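Local coordinates for pumilio domain-containing protein C56F2.08c (Schizosaccharomyces pombe, PDB 6NWW) that probably binds AU-rich regions in the 3' untranslated parts of messenger RNAs and is represented here by its N-terminal RNA recognition motif domain, at residues L11-S16 and P38-I43; Y27-D32 and S45-S50; V54-L59 and V71-A76. All coordinates share one frame; numbering follows the deposited sequence.

Contact 1: residues L11-S16 and P38-I43; sequences LPVGTS and PDNSAI
A backbone hydrogen bond and apolar packing join Leu11, in the loop that links strand 5-9 to helix 17-24, to Asn40 and the first residues of strand 41-46. Leu11 N donates a hydrogen bond to Asn40 O at 3.0 Å. Asn40 and Ser41 both face Leu36 on the neighbouring strand 30-36, a G1 bulge, with Asn40 at left-handed backbone angles. The side chain of Leu11 runs past this carbonyl: with CG anti to its own carbonyl carbon (chi1 -59°), CB and CG lie beside Asn40 O, and CD1 reaches on over the chain to 3.5 Å from Ser41 C and 4.1 Å from Ala42 CB. Ile20 of helix 17-24 packs on both Leu11 and Ala42, which places this tip at the helix-sheet interface of the RRM fold. Farther out, Val13 CG2 comes to 3.5 Å from Asn40 OD1, a methyl against the amide oxygen. Val13 sits in a type II turn from Pro12 to Thr15, whose Pro12 O accepts from both Thr15 N and, at 2.7 Å, Thr15 OG1. One backbone bond thus satisfies Leu11 N and Asn40 O, and the leucine branch covers that carbonyl and the peptide after it.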
# COMPACT_ATOMS: atom_id res chain seq x y z
N LEU A 11 -0.23 -0.66 -12.38
CA LEU A 11 0.97 -0.20 -13.05
C LEU A 11 1.25 -1.10 -14.25
O LEU A 11 0.93 -2.29 -14.23
CB LEU A 11 2.17 -0.24 -12.11
CG LEU A 11 2.13 0.58 -10.81
CD1 LEU A 11 3.28 0.17 -9.89
CD2 LEU A 11 2.18 2.07 -11.12
N PRO A 12 1.80 -0.55 -15.33
CA PRO A 12 2.33 -1.42 -16.38
C PRO A 12 3.36 -2.36 -15.78
O PRO A 12 4.11 -1.99 -14.88
CB PRO A 12 2.97 -0.44 -17.38
CG PRO A 12 2.26 0.86 -17.14
CD PRO A 12 1.92 0.88 -15.66
N VAL A 13 3.34 -3.62 -16.24
CA VAL A 13 4.32 -4.58 -15.76
C VAL A 13 5.71 -4.04 -16.00
O VAL A 13 6.02 -3.53 -17.09
CB VAL A 13 4.11 -5.94 -16.44
CG1 VAL A 13 5.21 -6.92 -16.05
CG2 VAL A 13 2.74 -6.50 -16.09
N GLY A 14 6.56 -4.12 -14.98
CA GLY A 14 7.94 -3.70 -15.11
C GLY A 14 8.21 -2.25 -14.80
O GLY A 14 9.36 -1.81 -14.93
N THR A 15 7.19 -1.49 -14.40
CA THR A 15 7.37 -0.07 -14.14
C THR A 15 8.34 0.15 -12.99
O THR A 15 8.19 -0.43 -11.91
CB THR A 15 6.02 0.58 -13.83
OG1 THR A 15 5.19 0.53 -15.00
CG2 THR A 15 6.20 2.03 -13.41
N SER A 16 9.35 0.99 -13.23
CA SER A 16 10.40 1.21 -12.26
C SER A 16 9.98 2.24 -11.22
O SER A 16 9.06 3.04 -11.42
CB SER A 16 11.68 1.69 -12.96
OG SER A 16 11.51 3.02 -13.42
N PRO A 38 5.18 -7.66 -7.71
CA PRO A 38 4.34 -8.83 -8.02
C PRO A 38 2.86 -8.50 -8.14
O PRO A 38 2.13 -9.23 -8.81
CB PRO A 38 4.62 -9.79 -6.85
CG PRO A 38 5.99 -9.44 -6.42
CD PRO A 38 6.11 -7.95 -6.60
N ASP A 39 2.40 -7.41 -7.52
CA ASP A 39 1.02 -6.98 -7.64
C ASP A 39 0.84 -5.85 -8.65
O ASP A 39 -0.27 -5.34 -8.79
CB ASP A 39 0.48 -6.53 -6.28
CG ASP A 39 0.31 -7.69 -5.31
OD1 ASP A 39 0.28 -8.85 -5.77
OD2 ASP A 39 0.20 -7.44 -4.09
N ASN A 40 1.91 -5.46 -9.35
CA ASN A 40 1.89 -4.30 -10.23
C ASN A 40 1.38 -3.06 -9.49
O ASN A 40 0.54 -2.31 -9.99
CB ASN A 40 1.07 -4.58 -11.49
CG ASN A 40 1.64 -5.73 -12.31
OD1 ASN A 40 2.82 -5.74 -12.64
ND2 ASN A 40 0.79 -6.70 -12.64
N SER A 41 1.90 -2.87 -8.28
CA SER A 41 1.40 -1.85 -7.36
C SER A 41 2.57 -1.15 -6.68
O SER A 41 3.71 -1.61 -6.72
CB SER A 41 0.50 -2.46 -6.28
OG SER A 41 -0.81 -2.68 -6.76
N ALA A 42 2.26 -0.04 -6.02
CA ALA A 42 3.26 0.72 -5.28
C ALA A 42 2.54 1.54 -4.22
O ALA A 42 1.33 1.78 -4.31
CB ALA A 42 4.09 1.62 -6.19
N ILE A 43 3.29 1.92 -3.19
CA ILE A 43 2.85 2.86 -2.18
C ILE A 43 3.69 4.12 -2.34
O ILE A 43 4.93 4.04 -2.38
CB ILE A 43 3.00 2.28 -0.76
CG1 ILE A 43 2.19 0.98 -0.61
CG2 ILE A 43 2.59 3.30 0.30
CD1 ILE A 43 2.55 0.21 0.64

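Contact 2: residues Y27-D32 and S45-S50; sequences YGNVKD and SYESLS
Strands 30-36 and 41-46 run antiparallel here, with Val30 opposite Tyr46 as a non-hydrogen-bonded pair and Asp32 opposite Ser45 as a hydrogen-bonded one, so the register slips by one residue. Lys31 N binds Ser45 O at 2.7 Å, Asp32 N makes a weak second bond to the same oxygen, and Ser45 N returns a bond to Asp32 O at 3.0 Å. Since Lys31 and Asp32 both face Ser45, this is a classic beta bulge in the hairpin that forms one side of the four-stranded RRM sheet. Past it, Glu47 N donates to Asn29 O at 3.2 Å. With OG set between its backbone N and carbonyl carbon (chi1 68°), Ser45 brings its hydroxyl beside Asp32, where it makes a weak hydrogen bond to Asp32 O at 3.4 Å. Lys31 is bent at chi2 (52°), which carries its chain over Glu47 CB and leaves NZ 3.2 Å from Glu47 OE1 in a salt bridge whose hydrogen bond is weak. Tyr46 leans the other way, toward the helices: its ring edge meets Gly28 O in plane, CE2 lies 3.9 Å from Val30 CG2, and OH sits at the edge of the Tyr27 ring, 3.8 Å from Tyr27 CD2. That hydroxyl is hydrogen-bonded to Phe24 O, at the end of helix 17-24. A water accepts from Asn29 N and, weakly, from Ser48 N, the N-cap residue of helix 49-59.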
# COMPACT_ATOMS: atom_id res chain seq x y z
N TYR A 27 3.01 16.35 -9.00
CA TYR A 27 1.97 16.88 -8.13
C TYR A 27 2.46 17.28 -6.74
O TYR A 27 1.70 17.91 -6.01
CB TYR A 27 0.83 15.86 -8.00
CG TYR A 27 0.39 15.35 -9.35
CD1 TYR A 27 -0.27 16.19 -10.24
CD2 TYR A 27 0.68 14.06 -9.76
CE1 TYR A 27 -0.66 15.75 -11.48
CE2 TYR A 27 0.29 13.60 -11.01
CZ TYR A 27 -0.38 14.45 -11.86
OH TYR A 27 -0.77 14.02 -13.11
N GLY A 28 3.69 16.95 -6.37
CA GLY A 28 4.18 17.32 -5.06
C GLY A 28 5.50 16.63 -4.79
O GLY A 28 6.03 15.89 -5.62
N ASN A 29 6.04 16.93 -3.61
CA ASN A 29 7.34 16.39 -3.21
C ASN A 29 7.15 14.97 -2.71
O ASN A 29 6.57 14.75 -1.64
CB ASN A 29 7.98 17.29 -2.16
CG ASN A 29 8.17 18.72 -2.65
OD1 ASN A 29 8.16 18.98 -3.85
ND2 ASN A 29 8.34 19.65 -1.71
N VAL A 30 7.63 14.00 -3.48
CA VAL A 30 7.51 12.60 -3.12
C VAL A 30 8.51 12.30 -2.00
O VAL A 30 9.71 12.53 -2.14
CB VAL A 30 7.75 11.70 -4.34
CG1 VAL A 30 7.76 10.23 -3.93
CG2 VAL A 30 6.67 11.95 -5.39
N LYS A 31 8.00 11.78 -0.88
CA LYS A 31 8.85 11.46 0.26
C LYS A 31 9.42 10.05 0.18
O LYS A 31 10.60 9.84 0.49
CB LYS A 31 8.05 11.62 1.57
CG LYS A 31 8.59 12.69 2.49
CD LYS A 31 8.76 14.01 1.75
CE LYS A 31 9.55 15.02 2.58
NZ LYS A 31 9.92 16.21 1.77
N ASP A 32 8.60 9.07 -0.22
CA ASP A 32 9.05 7.69 -0.32
C ASP A 32 8.19 6.97 -1.34
O ASP A 32 7.05 7.35 -1.61
CB ASP A 32 8.96 6.96 1.03
CG ASP A 32 10.06 7.36 1.99
OD1 ASP A 32 11.24 7.09 1.68
OD2 ASP A 32 9.75 7.93 3.05
N SER A 45 4.27 8.14 -0.86
CA SER A 45 4.01 9.07 0.23
C SER A 45 4.45 10.47 -0.16
O SER A 45 5.56 10.66 -0.67
CB SER A 45 4.72 8.63 1.51
OG SER A 45 6.13 8.74 1.37
N TYR A 46 3.58 11.44 0.10
CA TYR A 46 3.81 12.85 -0.19
C TYR A 46 4.06 13.61 1.10
O TYR A 46 3.63 13.18 2.18
CB TYR A 46 2.59 13.47 -0.90
CG TYR A 46 2.51 13.26 -2.40
CD1 TYR A 46 1.54 12.43 -2.95
CD2 TYR A 46 3.39 13.91 -3.26
CE1 TYR A 46 1.45 12.26 -4.32
CE2 TYR A 46 3.31 13.74 -4.62
CZ TYR A 46 2.34 12.91 -5.15
OH TYR A 46 2.27 12.75 -6.52
N GLU A 47 4.74 14.75 1.00
CA GLU A 47 4.92 15.58 2.19
C GLU A 47 3.61 16.19 2.65
O GLU A 47 3.43 16.43 3.85
CB GLU A 47 5.98 16.67 1.95
CG GLU A 47 6.28 17.53 3.16
CD GLU A 47 7.36 18.57 2.92
OE1 GLU A 47 7.87 18.65 1.78
OE2 GLU A 47 7.71 19.30 3.87
N SER A 48 2.66 16.43 1.74
CA SER A 48 1.41 17.09 2.09
C SER A 48 0.21 16.30 1.57
O SER A 48 0.30 15.59 0.57
CB SER A 48 1.35 18.53 1.53
OG SER A 48 1.14 18.53 0.13
N LEU A 49 -0.91 16.44 2.28
CA LEU A 49 -2.14 15.76 1.86
C LEU A 49 -2.70 16.36 0.58
O LEU A 49 -3.25 15.63 -0.26
CB LEU A 49 -3.18 15.83 2.99
CG LEU A 49 -4.61 15.41 2.64
CD1 LEU A 49 -4.66 13.94 2.25
CD2 LEU A 49 -5.57 15.70 3.79
N SER A 50 -2.57 17.67 0.41
CA SER A 50 -3.05 18.32 -0.80
C SER A 50 -2.47 17.67 -2.06
O SER A 50 -3.18 17.47 -3.05
CB SER A 50 -2.70 19.81 -0.75
OG SER A 50 -1.31 19.99 -0.55
O HOH W 1 3.95 17.31 -1.17

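Contact 3: residues V54-L59 and V71-A76; sequences VARDAL and VQVMLA
Arg56 meets Val73 where helix 49-59 lies along strand 72-78, an outermost strand of the chain's sheet, nearly antiparallel to it (155°), the axes 8.1 Å apart. Following Arg56 outward, CB lies 3.9 Å from Val73 CG1, a methyl that also touches Arg56 CA at 3.7 Å. CG, anti to the backbone N (chi1 166°), leads outward, 4.1 Å from Val73 O, and from there the chain runs along the strand toward Leu75. The bend at chi3 (71°) then turns the head group. NE binds Asp57 OD1 on its syn side at 3.2 Å, a salt bridge with the next residue of the helix. NH1 lies obliquely beside Leu75, 3.7 Å from Leu75 CB, and donates to a water in the guanidinium plane, which also accepts from Leu75 N. One turn along the helix, Leu59 CD1 points inward and packs 3.9 Å from Val73 CG2, with Val71 CG2 a little farther off. Val73 is therefore wedged between the two helical residues, one methyl for each. Leu6 of strand 5-9 lies against Val73 and Leu75, while Leu23 and Phe24 of helix 17-24 press on Leu59, so the Leu59 side joins the core between the second helix and the sheet of an RRM, with Arg56 and Leu75 at its margin. A second water links Leu59 O to Val71 N, donating to the carbonyl at 2.6 Å. Helix and strand thus meet directly through hydrocarbon, and the polar links between them pass through water, with the arginine head group held by its neighbouring aspartate.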
# COMPACT_ATOMS: atom_id res chain seq x y z
N VAL A 54 -4.50 15.98 -5.17
CA VAL A 54 -4.27 16.43 -6.54
C VAL A 54 -3.85 15.26 -7.42
O VAL A 54 -4.41 15.04 -8.51
CB VAL A 54 -3.21 17.55 -6.57
CG1 VAL A 54 -2.74 17.81 -7.99
CG2 VAL A 54 -3.76 18.83 -5.96
N ALA A 55 -2.88 14.47 -6.95
CA ALA A 55 -2.40 13.32 -7.72
C ALA A 55 -3.52 12.33 -7.99
O ALA A 55 -3.73 11.90 -9.13
CB ALA A 55 -1.25 12.65 -6.97
N ARG A 56 -4.25 11.93 -6.94
CA ARG A 56 -5.38 11.02 -7.12
C ARG A 56 -6.32 11.51 -8.21
O ARG A 56 -6.69 10.76 -9.12
CB ARG A 56 -6.14 10.85 -5.81
CG ARG A 56 -7.50 10.19 -6.01
CD ARG A 56 -8.30 10.13 -4.73
NE ARG A 56 -8.79 11.43 -4.28
CZ ARG A 56 -9.29 11.65 -3.07
NH1 ARG A 56 -9.36 10.64 -2.21
NH2 ARG A 56 -9.73 12.85 -2.71
N ASP A 57 -6.71 12.78 -8.15
CA ASP A 57 -7.71 13.32 -9.07
C ASP A 57 -7.15 13.45 -10.48
O ASP A 57 -7.82 13.11 -11.46
CB ASP A 57 -8.22 14.66 -8.56
CG ASP A 57 -8.91 14.54 -7.21
OD1 ASP A 57 -9.15 13.40 -6.77
OD2 ASP A 57 -9.21 15.59 -6.59
N ALA A 58 -5.92 13.97 -10.61
CA ALA A 58 -5.35 14.21 -11.94
C ALA A 58 -5.05 12.92 -12.68
O ALA A 58 -5.10 12.88 -13.91
CB ALA A 58 -4.08 15.05 -11.82
N LEU A 59 -4.73 11.85 -11.95
CA LEU A 59 -4.36 10.59 -12.59
C LEU A 59 -5.56 9.75 -12.99
O LEU A 59 -5.39 8.78 -13.74
CB LEU A 59 -3.45 9.79 -11.65
CG LEU A 59 -2.03 10.33 -11.50
CD1 LEU A 59 -1.20 9.43 -10.60
CD2 LEU A 59 -1.38 10.45 -12.87
N VAL A 71 -3.58 4.34 -14.35
CA VAL A 71 -3.38 3.61 -13.12
C VAL A 71 -4.53 3.91 -12.17
O VAL A 71 -5.27 4.88 -12.34
CB VAL A 71 -2.01 3.93 -12.46
CG1 VAL A 71 -0.88 3.63 -13.43
CG2 VAL A 71 -1.97 5.38 -11.97
N GLN A 72 -4.70 3.06 -11.16
CA GLN A 72 -5.66 3.28 -10.10
C GLN A 72 -4.94 3.89 -8.90
O GLN A 72 -3.85 3.45 -8.54
CB GLN A 72 -6.35 1.97 -9.68
CG GLN A 72 -7.07 1.25 -10.81
CD GLN A 72 -8.34 1.95 -11.21
OE1 GLN A 72 -9.21 2.20 -10.38
NE2 GLN A 72 -8.46 2.28 -12.49
N VAL A 73 -5.56 4.89 -8.29
CA VAL A 73 -4.99 5.59 -7.15
C VAL A 73 -6.03 5.66 -6.05
O VAL A 73 -7.15 6.12 -6.28
CB VAL A 73 -4.52 7.01 -7.52
CG1 VAL A 73 -3.95 7.71 -6.30
CG2 VAL A 73 -3.51 6.95 -8.67
N MET A 74 -5.67 5.20 -4.85
CA MET A 74 -6.54 5.25 -3.69
C MET A 74 -5.80 5.91 -2.54
O MET A 74 -4.65 5.54 -2.25
CB MET A 74 -7.03 3.85 -3.29
CG MET A 74 -7.90 3.83 -2.04
SD MET A 74 -8.71 2.23 -1.74
CE MET A 74 -9.76 2.11 -3.19
N LEU A 75 -6.44 6.88 -1.90
CA LEU A 75 -5.86 7.54 -0.74
C LEU A 75 -6.07 6.68 0.51
O LEU A 75 -7.22 6.37 0.86
CB LEU A 75 -6.49 8.92 -0.55
CG LEU A 75 -6.15 9.68 0.72
CD1 LEU A 75 -4.66 10.06 0.72
CD2 LEU A 75 -7.03 10.93 0.85
N ALA A 76 -4.98 6.31 1.17
CA ALA A 76 -5.05 5.49 2.37
C ALA A 76 -5.31 6.35 3.60
O ALA A 76 -4.51 7.25 3.91
CB ALA A 76 -3.75 4.70 2.54
O HOH W 2 -9.12 7.67 -2.70
O HOH W 3 -3.39 7.30 -14.37

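In the fold
All three contacts reach one RRM sheet, whose strand order is 30-36, 41-46, 5-9, 72-78. Contacts 1 and 2 share strand 41-46 and use its opposite ends, with centres about 19 Å apart on opposite sides of the chain's centre. Contacts 2 and 3 share helix 49-59, their centres about 12 Å apart, and meet through both tyrosines: Tyr27 CE1 lies 3.5 Å from Ala58 CB, and Tyr46 OH lies 3.5 Å from Ala55 CB. Contacts 1 and 3, about 15 Å apart between centres, touch where Leu11 CD2 packs on Val71 CG1 at 4.1 Å. Both also reach the second subunit: Asp39 of contact 1 packs on Met74 of that other copy, a residue of contact 3's strand.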